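Local coordinates for transcriptional regulatory protein FixJ (Sinorhizobium meliloti, PDB 1DBW), which induces, when activated by FixL, expression of the nitrogen-fixation regulators nifA and fixK, the chain here being its receiver domain, at residues A[17-20]-A[21-25]; A[67-71]-A[72-76]; A[85-88]-A[89-93]. The protein carries 2 engineered substitutions. All blocks are in the same frame, centred on the assembly; numbering follows the deposited sequence. Where two conformers were deposited one is given.

Interaction 1 (A[17-20]-A[21-25])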
ATOM      1  N   LYS A  17       5.337   9.240   7.188  1.00 33.01           N
ATOM      2  CA  LYS A  17       4.909  10.643   7.180  1.00 35.38           C
ATOM      3  C   LYS A  17       5.253  11.306   5.842  1.00 33.23           C
ATOM      4  O   LYS A  17       4.418  11.991   5.257  1.00 33.02           O
ATOM      5  CB  LYS A  17       5.560  11.403   8.347  1.00 39.15           C
ATOM      6  CG  LYS A  17       5.246  10.775   9.708  1.00 45.55           C
ATOM      7  CD  LYS A  17       6.287  11.102  10.780  1.00 49.94           C
ATOM      8  CE  LYS A  17       6.139  10.142  11.959  1.00 53.31           C
ATOM      9  NZ  LYS A  17       7.134  10.373  13.048  1.00 56.90           N
ATOM     10  N   SER A  18       6.472  11.062   5.362  1.00 28.62           N
ATOM     11  CA  SER A  18       6.955  11.613   4.096  1.00 26.80           C
ATOM     12  C   SER A  18       6.026  11.279   2.921  1.00 21.31           C
ATOM     13  O   SER A  18       5.581  12.174   2.196  1.00 19.65           O
ATOM     14  CB  SER A  18       8.367  11.083   3.822  1.00 30.51           C
ATOM     15  OG  SER A  18       8.795  11.420   2.518  1.00 39.97           O
ATOM     16  N   LEU A  19       5.717   9.993   2.759  1.00 17.64           N
ATOM     17  CA  LEU A  19       4.837   9.534   1.675  1.00 17.07           C
ATOM     18  C   LEU A  19       3.433  10.087   1.861  1.00 12.94           C
ATOM     19  O   LEU A  19       2.857  10.652   0.932  1.00 15.61           O
ATOM     20  CB  LEU A  19       4.754   7.996   1.607  1.00 18.15           C
ATOM     21  CG  LEU A  19       3.849   7.447   0.483  1.00 18.95           C
ATOM     22  CD1 LEU A  19       4.309   8.014  -0.873  1.00 17.16           C
ATOM     23  CD2 LEU A  19       3.889   5.911   0.432  1.00 18.66           C
ATOM     24  N   ALA A  20       2.904   9.949   3.074  1.00 14.86           N
ATOM     25  CA  ALA A  20       1.547  10.414   3.339  1.00 14.83           C
ATOM     26  C   ALA A  20       1.386  11.895   3.087  1.00 19.07           C
ATOM     27  O   ALA A  20       0.400  12.322   2.459  1.00 16.19           O
ATOM     28  CB  ALA A  20       1.149  10.088   4.777  1.00 20.03           C
ATOM     29  N   PHE A  21       2.326  12.683   3.610  1.00 16.53           N
ATOM     30  CA  PHE A  21       2.272  14.133   3.433  1.00 20.03           C
ATOM     31  C   PHE A  21       2.374  14.500   1.955  1.00 18.45           C
ATOM     32  O   PHE A  21       1.663  15.389   1.477  1.00 18.23           O
ATOM     33  CB  PHE A  21       3.364  14.829   4.243  1.00 24.95           C
ATOM     34  CG  PHE A  21       3.142  14.775   5.740  1.00 32.51           C
ATOM     35  CD1 PHE A  21       3.920  15.554   6.598  1.00 36.24           C
ATOM     36  CD2 PHE A  21       2.131  13.981   6.293  1.00 35.52           C
ATOM     37  CE1 PHE A  21       3.690  15.548   7.985  1.00 38.72           C
ATOM     38  CE2 PHE A  21       1.898  13.971   7.679  1.00 39.60           C
ATOM     39  CZ  PHE A  21       2.679  14.758   8.521  1.00 37.73           C
ATOM     40  N   MET A  22       3.242  13.809   1.226  1.00 17.80           N
ATOM     41  CA  MET A  22       3.391  14.074  -0.195  1.00 15.82           C
ATOM     42  C   MET A  22       2.093  13.781  -0.945  1.00 13.02           C
ATOM     43  O   MET A  22       1.684  14.580  -1.763  1.00 14.47           O
ATOM     44  CB  MET A  22       4.545  13.268  -0.791  1.00 17.24           C
ATOM     45  CG  MET A  22       4.773  13.527  -2.277  1.00 19.08           C
ATOM     46  SD  MET A  22       3.660  12.656  -3.396  1.00 18.92           S
ATOM     47  CE  MET A  22       4.260  10.916  -3.170  1.00 19.44           C
ATOM     48  N   LEU A  23       1.417  12.678  -0.616  1.00 10.85           N
ATOM     49  CA  LEU A  23       0.162  12.341  -1.279  1.00 13.55           C
ATOM     50  C   LEU A  23      -0.908  13.349  -0.901  1.00 13.67           C
ATOM     51  O   LEU A  23      -1.687  13.807  -1.755  1.00 11.72           O
ATOM     52  CB  LEU A  23      -0.269  10.909  -0.925  1.00 13.43           C
ATOM     53  CG  LEU A  23       0.689   9.860  -1.510  1.00 10.85           C
ATOM     54  CD1 LEU A  23       0.217   8.476  -1.026  1.00  8.90           C
ATOM     55  CD2 LEU A  23       0.670   9.932  -3.034  1.00 13.53           C
ATOM     56  N   THR A  24      -0.883  13.742   0.363  1.00 10.97           N
ATOM     57  CA  THR A  24      -1.835  14.734   0.865  1.00 14.88           C
ATOM     58  C   THR A  24      -1.674  16.026   0.073  1.00 16.31           C
ATOM     59  O   THR A  24      -2.660  16.618  -0.365  1.00 14.63           O
ATOM     60  CB  THR A  24      -1.638  15.011   2.371  1.00 19.30           C
ATOM     61  OG1 THR A  24      -1.977  13.829   3.112  1.00 26.28           O
ATOM     62  CG2 THR A  24      -2.564  16.114   2.828  1.00 22.98           C
ATOM     63  N   MET A  25      -0.439  16.457  -0.147  0.50 13.86           N
ATOM     64  CA  MET A  25      -0.241  17.688  -0.884  0.50 16.92           C
ATOM     65  C   MET A  25      -0.704  17.614  -2.336  0.50 16.76           C
ATOM     66  O   MET A  25      -1.010  18.646  -2.941  0.50 19.93           O
ATOM     67  CB  MET A  25       1.214  18.156  -0.778  0.50 16.71           C
ATOM     68  CG  MET A  25       1.615  18.498   0.642  0.50 22.10           C
ATOM     69  SD  MET A  25       3.318  19.084   0.785  0.50 27.34           S
ATOM     70  CE  MET A  25       3.587  19.779  -0.814  0.50 24.85           C
TER
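Phe21, Ala20 and Leu19 meet their partners one helical turn away within helix 13-25, the first helix of the CheY-like receiver fold, linking strands 5-10 and 29-33. Phe21 N donates to Lys17 O at 2.8 Å, and the ring then folds back over that same peptide: CG, anti to its own carbonyl carbon (chi1 -70°), stands 3.1 Å from Lys17 O, with Lys17 C over one face near the rim. The ring's flat shape lets it rest against the backbone of the preceding turn. On the inner side small Ala20 lets the helix lie close to Val30 and Met32 of strand 29-33. Leu19, whose side chain reaches Ile8 of strand 5-10, sends CD1 to Met22 CE at 3.7 Å; bends at chi2 and chi3 bring that flexible methyl round. Leu19 CG also touches Leu23 CD1 at 4.1 Å. An alanine in place of Leu23 would probably open a gap between Leu19 and the Val6, Val30 and Ile115 side chains. Thr24 shows why a hydroxyl suits the last turn: it gives Ala20 O a second donor. Thr24 N at 2.8 Å and Thr24 OG1 at 2.9 Å grip Ala20 O from opposite faces of its carbonyl plane.

Interaction 2 (A[67-71]-A[72-76])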
ATOM      1  N   ARG A  67      -1.677 -11.603   2.165  1.00 21.33           N
ATOM      2  CA  ARG A  67      -2.118 -12.960   2.436  1.00 22.84           C
ATOM      3  C   ARG A  67      -3.176 -12.935   3.525  1.00 23.21           C
ATOM      4  O   ARG A  67      -4.228 -13.562   3.389  1.00 25.14           O
ATOM      5  CB  ARG A  67      -0.923 -13.818   2.865  1.00 26.75           C
ATOM      6  N   ASN A  68      -2.919 -12.158   4.579  1.00 22.62           N
ATOM      7  CA  ASN A  68      -3.848 -12.016   5.700  1.00 19.94           C
ATOM      8  C   ASN A  68      -5.163 -11.353   5.261  1.00 22.74           C
ATOM      9  O   ASN A  68      -6.246 -11.704   5.750  1.00 19.75           O
ATOM     10  CB  ASN A  68      -3.195 -11.245   6.840  1.00 24.13           C
ATOM     11  CG  ASN A  68      -2.077 -12.041   7.537  1.00 26.74           C
ATOM     12  OD1 ASN A  68      -1.427 -11.535   8.444  1.00 34.51           O
ATOM     13  ND2 ASN A  68      -1.864 -13.279   7.118  1.00 28.91           N
ATOM     14  N   LEU A  69      -5.068 -10.391   4.342  1.00 18.70           N
ATOM     15  CA  LEU A  69      -6.269  -9.739   3.816  1.00 20.45           C
ATOM     16  C   LEU A  69      -7.057 -10.787   3.055  1.00 23.49           C
ATOM     17  O   LEU A  69      -8.286 -10.871   3.186  1.00 25.14           O
ATOM     18  CB  LEU A  69      -5.897  -8.590   2.892  1.00 21.56           C
ATOM     19  CG  LEU A  69      -5.453  -7.327   3.650  1.00 23.48           C
ATOM     20  CD1 LEU A  69      -4.793  -6.344   2.700  1.00 25.82           C
ATOM     21  CD2 LEU A  69      -6.635  -6.653   4.324  1.00 22.28           C
ATOM     22  N   GLY A  70      -6.349 -11.586   2.260  1.00 21.17           N
ATOM     23  CA  GLY A  70      -7.011 -12.662   1.533  1.00 26.54           C
ATOM     24  C   GLY A  70      -7.788 -13.598   2.468  1.00 26.68           C
ATOM     25  O   GLY A  70      -8.916 -13.999   2.173  1.00 28.92           O
ATOM     26  N   ASP A  71      -7.195 -13.949   3.606  1.00 28.49           N
ATOM     27  CA  ASP A  71      -7.854 -14.839   4.571  1.00 26.97           C
ATOM     28  C   ASP A  71      -9.100 -14.223   5.195  1.00 26.75           C
ATOM     29  O   ASP A  71     -10.031 -14.937   5.570  1.00 28.14           O
ATOM     30  CB  ASP A  71      -6.864 -15.283   5.655  1.00 33.34           C
ATOM     31  CG  ASP A  71      -5.914 -16.363   5.163  1.00 40.88           C
ATOM     32  OD1 ASP A  71      -6.313 -17.118   4.255  1.00 37.84           O
ATOM     33  OD2 ASP A  71      -4.775 -16.462   5.679  1.00 42.27           O
ATOM     34  N   LEU A  72      -9.106 -12.900   5.317  1.00 23.23           N
ATOM     35  CA  LEU A  72     -10.246 -12.172   5.856  1.00 24.46           C
ATOM     36  C   LEU A  72     -11.347 -12.076   4.804  1.00 24.93           C
ATOM     37  O   LEU A  72     -12.441 -11.571   5.084  1.00 25.30           O
ATOM     38  CB  LEU A  72      -9.817 -10.760   6.261  1.00 26.58           C
ATOM     39  CG  LEU A  72      -8.989 -10.667   7.530  1.00 27.44           C
ATOM     40  CD1 LEU A  72      -8.487  -9.232   7.732  1.00 31.54           C
ATOM     41  CD2 LEU A  72      -9.854 -11.094   8.702  1.00 19.47           C
ATOM     42  N   LYS A  73     -11.046 -12.564   3.599  1.00 22.79           N
ATOM     43  CA  LYS A  73     -11.960 -12.543   2.443  1.00 23.82           C
ATOM     44  C   LYS A  73     -12.246 -11.101   2.005  1.00 25.61           C
ATOM     45  O   LYS A  73     -13.337 -10.772   1.518  1.00 22.07           O
ATOM     46  CB  LYS A  73     -13.266 -13.296   2.738  1.00 26.70           C
ATOM     47  CG  LYS A  73     -13.078 -14.753   3.227  1.00 29.72           C
ATOM     48  CD  LYS A  73     -12.272 -15.600   2.234  1.00 31.87           C
ATOM     49  CE  LYS A  73     -12.080 -17.021   2.751  1.00 30.74           C
ATOM     50  NZ  LYS A  73     -11.314 -17.022   4.037  1.00 34.73           N
ATOM     51  N   ILE A  74     -11.226 -10.255   2.142  1.00 23.45           N
ATOM     52  CA  ILE A  74     -11.311  -8.846   1.782  1.00 26.00           C
ATOM     53  C   ILE A  74     -10.312  -8.555   0.658  1.00 26.25           C
ATOM     54  O   ILE A  74      -9.169  -8.989   0.726  1.00 24.77           O
ATOM     55  CB  ILE A  74     -10.924  -7.941   2.989  1.00 24.08           C
ATOM     56  CG1 ILE A  74     -11.982  -8.022   4.091  1.00 28.25           C
ATOM     57  CG2 ILE A  74     -10.746  -6.510   2.537  1.00 26.40           C
ATOM     58  CD1 ILE A  74     -13.304  -7.452   3.698  1.00 29.12           C
ATOM     59  N   ASN A  75     -10.768  -7.916  -0.411  1.00 21.83           N
ATOM     60  CA  ASN A  75      -9.849  -7.543  -1.469  1.00 25.57           C
ATOM     61  C   ASN A  75      -9.718  -6.026  -1.529  1.00 24.15           C
ATOM     62  O   ASN A  75     -10.715  -5.299  -1.491  1.00 26.10           O
ATOM     63  CB  ASN A  75     -10.267  -8.074  -2.826  1.00 31.17           C
ATOM     64  CG  ASN A  75      -9.194  -7.841  -3.874  1.00 32.51           C
ATOM     65  OD1 ASN A  75      -9.435  -7.191  -4.878  1.00 40.68           O
ATOM     66  ND2 ASN A  75      -7.975  -8.329  -3.604  1.00 35.61           N
ATOM     67  N   ILE A  76      -8.478  -5.551  -1.506  1.00 21.67           N
ATOM     68  CA  ILE A  76      -8.197  -4.117  -1.560  1.00 18.66           C
ATOM     69  C   ILE A  76      -7.045  -3.981  -2.542  1.00 17.76           C
ATOM     70  O   ILE A  76      -6.007  -4.637  -2.347  1.00 18.15           O
ATOM     71  CB  ILE A  76      -7.778  -3.551  -0.143  1.00 18.26           C
ATOM     72  CG1 ILE A  76      -8.963  -3.688   0.827  1.00 22.65           C
ATOM     73  CG2 ILE A  76      -7.382  -2.054  -0.262  1.00 17.76           C
ATOM     74  CD1 ILE A  76      -8.767  -3.098   2.252  1.00 26.15           C
TER
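A Schellman motif ends helix 62-71, with Lys73 and Ile74 bonding back to Gly70 and Leu69. Ile74 N reaches across the turn to Leu69 O at 3.2 Å in a nearly straight bond (166°). Inside this loop Lys73 N donates to Gly70 O at 2.9 Å, approaching from well above the carbonyl plane. Lys73 supplies the positive phi (65°) that reverses the chain, an uncommon conformation for a residue with a side chain. Before it, Leu72 N keeps a helical bond to Asn68 O at 3.1 Å and adds a weak one to Leu69 O. Leucine and isoleucine suit the positions bridged by the long bond, since their side chains fall on the same side: Leu69 CD2 lies 4.5 Å from Ile74 CG2, a loose apolar contact. Leu69 also packs on Leu40 of helix 36-42 and Leu51 of strand 49-54, while Leu72 rests on Leu40. The Lys73 chain, bent at chi2 (-57°) and again at chi4, curls back to place NZ 2.9 Å from Asp71 O, above that carbonyl's plane. A positive ammonium here would probably offset the partial negative charge at the helix C terminus, while the backbone bonds occupy carbonyls that the ended helix no longer serves.

Interaction 3 (A[85-88]-A[89-93])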
ATOM      1  N   GLY A  85      16.744  -2.889  -4.890  1.00 18.00           N
ATOM      2  CA  GLY A  85      17.397  -4.105  -5.355  1.00 20.29           C
ATOM      3  C   GLY A  85      16.856  -5.429  -4.837  1.00 21.89           C
ATOM      4  O   GLY A  85      17.447  -6.488  -5.103  1.00 20.35           O
ATOM      5  N   ASP A  86      15.740  -5.394  -4.105  1.00 22.04           N
ATOM      6  CA  ASP A  86      15.138  -6.612  -3.543  1.00 23.56           C
ATOM      7  C   ASP A  86      14.238  -7.297  -4.568  1.00 21.60           C
ATOM      8  O   ASP A  86      13.042  -7.010  -4.664  1.00 18.60           O
ATOM      9  CB  ASP A  86      14.330  -6.280  -2.288  1.00 26.57           C
ATOM     10  CG  ASP A  86      13.971  -7.519  -1.476  1.00 29.64           C
ATOM     11  OD1 ASP A  86      13.827  -8.630  -2.047  1.00 27.71           O
ATOM     12  OD2 ASP A  86      13.829  -7.378  -0.251  1.00 33.36           O
ATOM     13  N   VAL A  87      14.801  -8.261  -5.282  1.00 17.59           N
ATOM     14  CA  VAL A  87      14.053  -8.956  -6.333  1.00 15.52           C
ATOM     15  C   VAL A  87      12.982  -9.899  -5.789  1.00 17.33           C
ATOM     16  O   VAL A  87      11.843  -9.858  -6.237  1.00 17.43           O
ATOM     17  CB  VAL A  87      15.010  -9.747  -7.292  1.00 16.21           C
ATOM     18  CG1 VAL A  87      14.255 -10.212  -8.545  1.00 15.79           C
ATOM     19  CG2 VAL A  87      16.223  -8.890  -7.647  1.00 15.92           C
ATOM     20  N   PRO A  88      13.317 -10.726  -4.785  1.00 18.30           N
ATOM     21  CA  PRO A  88      12.276 -11.621  -4.292  1.00 18.16           C
ATOM     22  C   PRO A  88      11.061 -10.896  -3.748  1.00 21.91           C
ATOM     23  O   PRO A  88       9.942 -11.335  -3.986  1.00 21.88           O
ATOM     24  CB  PRO A  88      12.996 -12.426  -3.194  1.00 21.79           C
ATOM     25  CG  PRO A  88      14.400 -12.452  -3.650  1.00 20.84           C
ATOM     26  CD  PRO A  88      14.626 -11.039  -4.171  1.00 17.90           C
ATOM     27  N   MET A  89      11.263  -9.806  -3.008  1.00 20.17           N
ATOM     28  CA  MET A  89      10.103  -9.086  -2.440  1.00 23.00           C
ATOM     29  C   MET A  89       9.133  -8.660  -3.535  1.00 21.74           C
ATOM     30  O   MET A  89       7.920  -8.822  -3.401  1.00 19.38           O
ATOM     31  CB  MET A  89      10.539  -7.855  -1.639  1.00 27.64           C
ATOM     32  CG  MET A  89       9.471  -7.378  -0.674  1.00 31.10           C
ATOM     33  SD  MET A  89       9.892  -5.835   0.247  1.00 40.58           S
ATOM     34  CE  MET A  89      11.577  -5.767   0.164  1.00 28.48           C
ATOM     35  N   ALA A  90       9.672  -8.097  -4.614  1.00 20.57           N
ATOM     36  CA  ALA A  90       8.845  -7.657  -5.735  1.00 18.29           C
ATOM     37  C   ALA A  90       8.124  -8.822  -6.409  1.00 19.74           C
ATOM     38  O   ALA A  90       6.948  -8.727  -6.755  1.00 17.43           O
ATOM     39  CB  ALA A  90       9.696  -6.904  -6.778  1.00 18.72           C
ATOM     40  N   VAL A  91       8.850  -9.917  -6.628  1.00 17.30           N
ATOM     41  CA  VAL A  91       8.260 -11.078  -7.278  1.00 15.62           C
ATOM     42  C   VAL A  91       7.128 -11.648  -6.422  1.00 15.43           C
ATOM     43  O   VAL A  91       6.037 -11.896  -6.930  1.00 16.41           O
ATOM     44  CB  VAL A  91       9.370 -12.157  -7.561  1.00 18.18           C
ATOM     45  CG1 VAL A  91       8.778 -13.439  -8.091  1.00 16.83           C
ATOM     46  CG2 VAL A  91      10.396 -11.571  -8.548  1.00 14.67           C
ATOM     47  N   GLU A  92       7.368 -11.729  -5.118  1.00 14.03           N
ATOM     48  CA  GLU A  92       6.397 -12.271  -4.175  1.00 18.45           C
ATOM     49  C   GLU A  92       5.174 -11.376  -4.020  1.00 20.55           C
ATOM     50  O   GLU A  92       4.069 -11.874  -3.876  1.00 21.95           O
ATOM     51  CB  GLU A  92       7.054 -12.571  -2.834  1.00 20.46           C
ATOM     52  CG  GLU A  92       8.010 -13.776  -2.900  1.00 28.14           C
ATOM     53  CD  GLU A  92       7.360 -15.042  -3.501  1.00 34.42           C
ATOM     54  OE1 GLU A  92       7.992 -15.698  -4.366  1.00 31.61           O
ATOM     55  OE2 GLU A  92       6.211 -15.374  -3.117  1.00 38.24           O
ATOM     56  N   ALA A  93       5.381 -10.075  -4.164  1.00 19.57           N
ATOM     57  CA  ALA A  93       4.296  -9.107  -4.062  1.00 20.75           C
ATOM     58  C   ALA A  93       3.334  -9.296  -5.222  1.00 20.76           C
ATOM     59  O   ALA A  93       2.110  -9.341  -5.013  1.00 20.19           O
ATOM     60  CB  ALA A  93       4.850  -7.680  -4.043  1.00 18.94           C
TER
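Asp86 and Met89 make the capping contact at the start of helix 87-95. Asp86 OD1 accepts from Met89 N at 3.0 Å, in a nearly straight bond (164°) that meets the oxygen from above the carboxylate plane. This is the N-cap bond: an amide of the first turn has no preceding helical carbonyl to serve it, and a short acidic side chain can stand in. The torsions set it up, because Asp86 CG lies anti to the backbone N (chi1 -166°), which swings the carboxylate forward over the turn. The Met89 side chain crosses that of Asp86 at about a right angle, and its CB sits 3.4 Å from OD1; the modelled place of its terminal methyl is doubtful, being too near OD2.

Around this cap the first turns are regular. Val91 N donates to Val87 O at 3.0 Å and Glu92 N to Pro88 O at 2.8 Å. Pro88 suits the opening turn, where its lack of an N-H costs no helical bond and its ring restrains phi. Val87 and Val91, one turn apart, lie side by side pointing the same way, with CG1 of Val87 4.1 Å from CG2 of Val91.

Farther out, Gly85 takes a positive phi (69°), and its N is hydrogen-bonded to Glu103, so the chain entering the cap is held as well. Met89 leans on Thr82 and Ala93 on Val80, seating the helix against strand 78-82. The Met89 side chain lies about 7 Å from that of Asp54, a magnesium ligand, so this helix start stands beside the metal site without forming it. A negative carboxylate at a helix N terminus probably also interacts favourably with the helix dipole, so that Asp86 would serve the turn both by its bond and by its charge.

From the N terminus the three contacts follow one another in series, none enclosing or crossing another, and each closes only a short local turn, within a helix or at its end. Interaction 1 lies in the connection between strands 5-10 and 29-33, interaction 2 at the exit from helix 62-71 toward strand 78-82, and interaction 3 at the entry to helix 87-95 on the way to strand 100-103. Interactions 1 and 2 fall on opposite sides of the chain's centre, their own centres 26 Å apart. Interactions 2 and 3 come closer, with nearest atoms about 8 Å apart, yet none touch. Together they sample the later turns of one helix, the end of a second and the beginning of a third, all packed round one five-stranded parallel sheet.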